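Local coordinates for hypothetical protein (Bacteroides fragilis, PDB 4JJA) that is of unknown function but probably acts as a peptidoglycan beta-N-acetylmuramidase, at residues R245-T248 with L249-Q252. Numbering follows the deposited sequence.
Sequences RGTT and LPFQ
Thr247 and Leu249 meet through a hydrogen bond: Leu249 N donates to Thr247 OG1 over 3.0 Å, nearly straight at 161°. The hydroxyl can reach forward because OG1 lies between the backbone N and the carbonyl carbon (chi1 77°), and it is gripped a second time by the backbone O of Gly244. Next to it, Pro250 CD lies 3.5 Å from Thr247 O. At the other end, Arg245 and Phe251 run side by side in the same direction. Arg245 NH2 lies 3.6 Å from Phe251 CZ, at the ring's edge and near its plane, while Phe251 CE2 lies over the rim of one face of the guanidinium; with the two planes 78° apart, this is an edge contact and not a cation-pi stack. The extended Arg245 chain carries NH2 on to a salt bridge with Glu237 and a hydrogen bond to a glycerol, probably from the crystallisation liquor.

Leu249 to Gln252 form a type II beta turn, with Pro250 and Phe251 in the two central positions and Phe251 at positive phi, closed by Gln252 N bonding to Leu249 O at 3.0 Å, in the loop that leads from helix 224-233 into strand 253-256. The Gln252 side chain folds back over the turn, NE2 donating almost straight to Pro250 O at 3.0 Å from above the carbonyl plane. A water accepts from the same NE2 and donates to Thr248 O at 2.7 Å, linking the last residue of the turn to the carbonyl just before it, and Asn223 ND2 holds Gln252 OE1. Farther out, Phe251 packs on Ala226 and Ile233 of helix 224-233 and meets Tyr230 edge-to-face.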
ATOM      1  N   ARG A 245       4.881 -14.850  -7.973  1.00  8.89           N
ATOM      2  CA  ARG A 245       3.429 -15.168  -8.011  1.00  9.65           C
ATOM      3  C   ARG A 245       3.284 -16.559  -8.634  1.00  9.64           C
ATOM      4  O   ARG A 245       3.895 -16.848  -9.643  1.00 10.32           O
ATOM      5  CB  ARG A 245       2.638 -14.161  -8.780  1.00  9.99           C
ATOM      6  CG  ARG A 245       2.552 -12.784  -8.144  1.00 12.74           C
ATOM      7  CD  ARG A 245       1.731 -11.890  -9.107  1.00 15.82           C
ATOM      8  NE  ARG A 245       1.832 -10.466  -8.795  1.00 19.58           N
ATOM      9  CZ  ARG A 245       1.071  -9.821  -7.946  1.00 18.90           C
ATOM     10  NH1 ARG A 245       0.039 -10.428  -7.384  1.00 20.10           N
ATOM     11  NH2 ARG A 245       1.269  -8.522  -7.727  1.00 17.48           N
ATOM     12  N   GLY A 246       2.445 -17.388  -8.033  1.00  8.97           N
ATOM     13  CA  GLY A 246       2.290 -18.780  -8.452  1.00  8.76           C
ATOM     14  C   GLY A 246       3.208 -19.763  -7.730  1.00  9.32           C
ATOM     15  O   GLY A 246       3.211 -20.928  -8.092  1.00 10.06           O
ATOM     16  N   THR A 247       3.929 -19.279  -6.697  1.00  8.74           N
ATOM     17  CA  THR A 247       4.825 -20.094  -5.937  1.00  8.71           C
ATOM     18  C   THR A 247       4.480 -19.941  -4.441  1.00  9.27           C
ATOM     19  O   THR A 247       3.681 -19.099  -4.051  1.00  9.67           O
ATOM     20  CB  THR A 247       6.326 -19.745  -6.158  1.00 10.35           C
ATOM     21  OG1 THR A 247       6.662 -18.559  -5.430  1.00  9.61           O
ATOM     22  CG2 THR A 247       6.673 -19.660  -7.647  1.00 11.42           C
ATOM     23  N   THR A 248       5.207 -20.694  -3.601  1.00  8.98           N
ATOM     24  CA  THR A 248       5.122 -20.520  -2.167  1.00  9.91           C
ATOM     25  C   THR A 248       5.825 -19.279  -1.634  1.00  9.28           C
ATOM     26  O   THR A 248       5.737 -19.000  -0.439  1.00 10.39           O
ATOM     27  CB  THR A 248       5.627 -21.732  -1.423  1.00 10.97           C
ATOM     28  OG1 THR A 248       7.029 -21.889  -1.660  1.00 12.29           O
ATOM     29  CG2 THR A 248       4.840 -23.024  -1.782  1.00 12.62           C
ATOM     30  N   LEU A 249       6.550 -18.547  -2.469  1.00  8.65           N
ATOM     31  CA  LEU A 249       7.410 -17.459  -2.046  1.00  9.00           C
ATOM     32  C   LEU A 249       7.189 -16.160  -2.839  1.00  8.54           C
ATOM     33  O   LEU A 249       8.135 -15.527  -3.301  1.00  8.77           O
ATOM     34  CB  LEU A 249       8.886 -17.909  -2.117  1.00  8.92           C
ATOM     35  CG  LEU A 249       9.314 -19.026  -1.203  1.00 10.90           C
ATOM     36  CD1 LEU A 249      10.758 -19.453  -1.526  1.00 12.59           C
ATOM     37  CD2 LEU A 249       9.151 -18.665   0.258  1.00 13.63           C
ATOM     38  N   PRO A 250       5.927 -15.731  -2.973  1.00  8.67           N
ATOM     39  CA  PRO A 250       5.706 -14.486  -3.725  1.00  9.32           C
ATOM     40  C   PRO A 250       6.377 -13.307  -3.066  1.00  8.66           C
ATOM     41  O   PRO A 250       6.380 -13.152  -1.861  1.00  9.18           O
ATOM     42  CB  PRO A 250       4.193 -14.336  -3.734  1.00  9.43           C
ATOM     43  CG  PRO A 250       3.755 -15.033  -2.507  1.00 10.44           C
ATOM     44  CD  PRO A 250       4.694 -16.236  -2.360  1.00  9.66           C
ATOM     45  N   PHE A 251       6.969 -12.464  -3.909  1.00  8.73           N
ATOM     46  CA  PHE A 251       7.719 -11.282  -3.491  1.00  9.01           C
ATOM     47  C   PHE A 251       8.974 -11.595  -2.711  1.00  9.85           C
ATOM     48  O   PHE A 251       9.611 -10.683  -2.191  1.00 11.77           O
ATOM     49  CB  PHE A 251       6.871 -10.212  -2.793  1.00 10.58           C
ATOM     50  CG  PHE A 251       5.902  -9.536  -3.725  1.00  9.81           C
ATOM     51  CD1 PHE A 251       6.307  -8.508  -4.540  1.00  9.48           C
ATOM     52  CD2 PHE A 251       4.616  -9.969  -3.823  1.00 10.53           C
ATOM     53  CE1 PHE A 251       5.424  -7.929  -5.411  1.00  9.93           C
ATOM     54  CE2 PHE A 251       3.753  -9.374  -4.683  1.00 12.26           C
ATOM     55  CZ  PHE A 251       4.145  -8.384  -5.498  1.00 10.74           C
ATOM     56  N   GLN A 252       9.415 -12.859  -2.730  1.00  8.55           N
ATOM     57  CA  GLN A 252      10.581 -13.280  -1.966  1.00  8.86           C
ATOM     58  C   GLN A 252      11.625 -13.983  -2.812  1.00  8.71           C
ATOM     59  O   GLN A 252      12.592 -14.522  -2.302  1.00  9.94           O
ATOM     60  CB  GLN A 252      10.157 -14.179  -0.807  1.00  9.14           C
ATOM     61  CG  GLN A 252       9.237 -13.506   0.210  1.00 10.01           C
ATOM     62  CD  GLN A 252       8.399 -14.502   0.951  1.00  9.26           C
ATOM     63  OE1 GLN A 252       8.873 -15.056   1.950  1.00 11.34           O
ATOM     64  NE2 GLN A 252       7.209 -14.808   0.449  1.00 10.35           N
TER
HETATM   65  O   HOH W   1       5.538 -17.061   1.441  1.00 14.50           O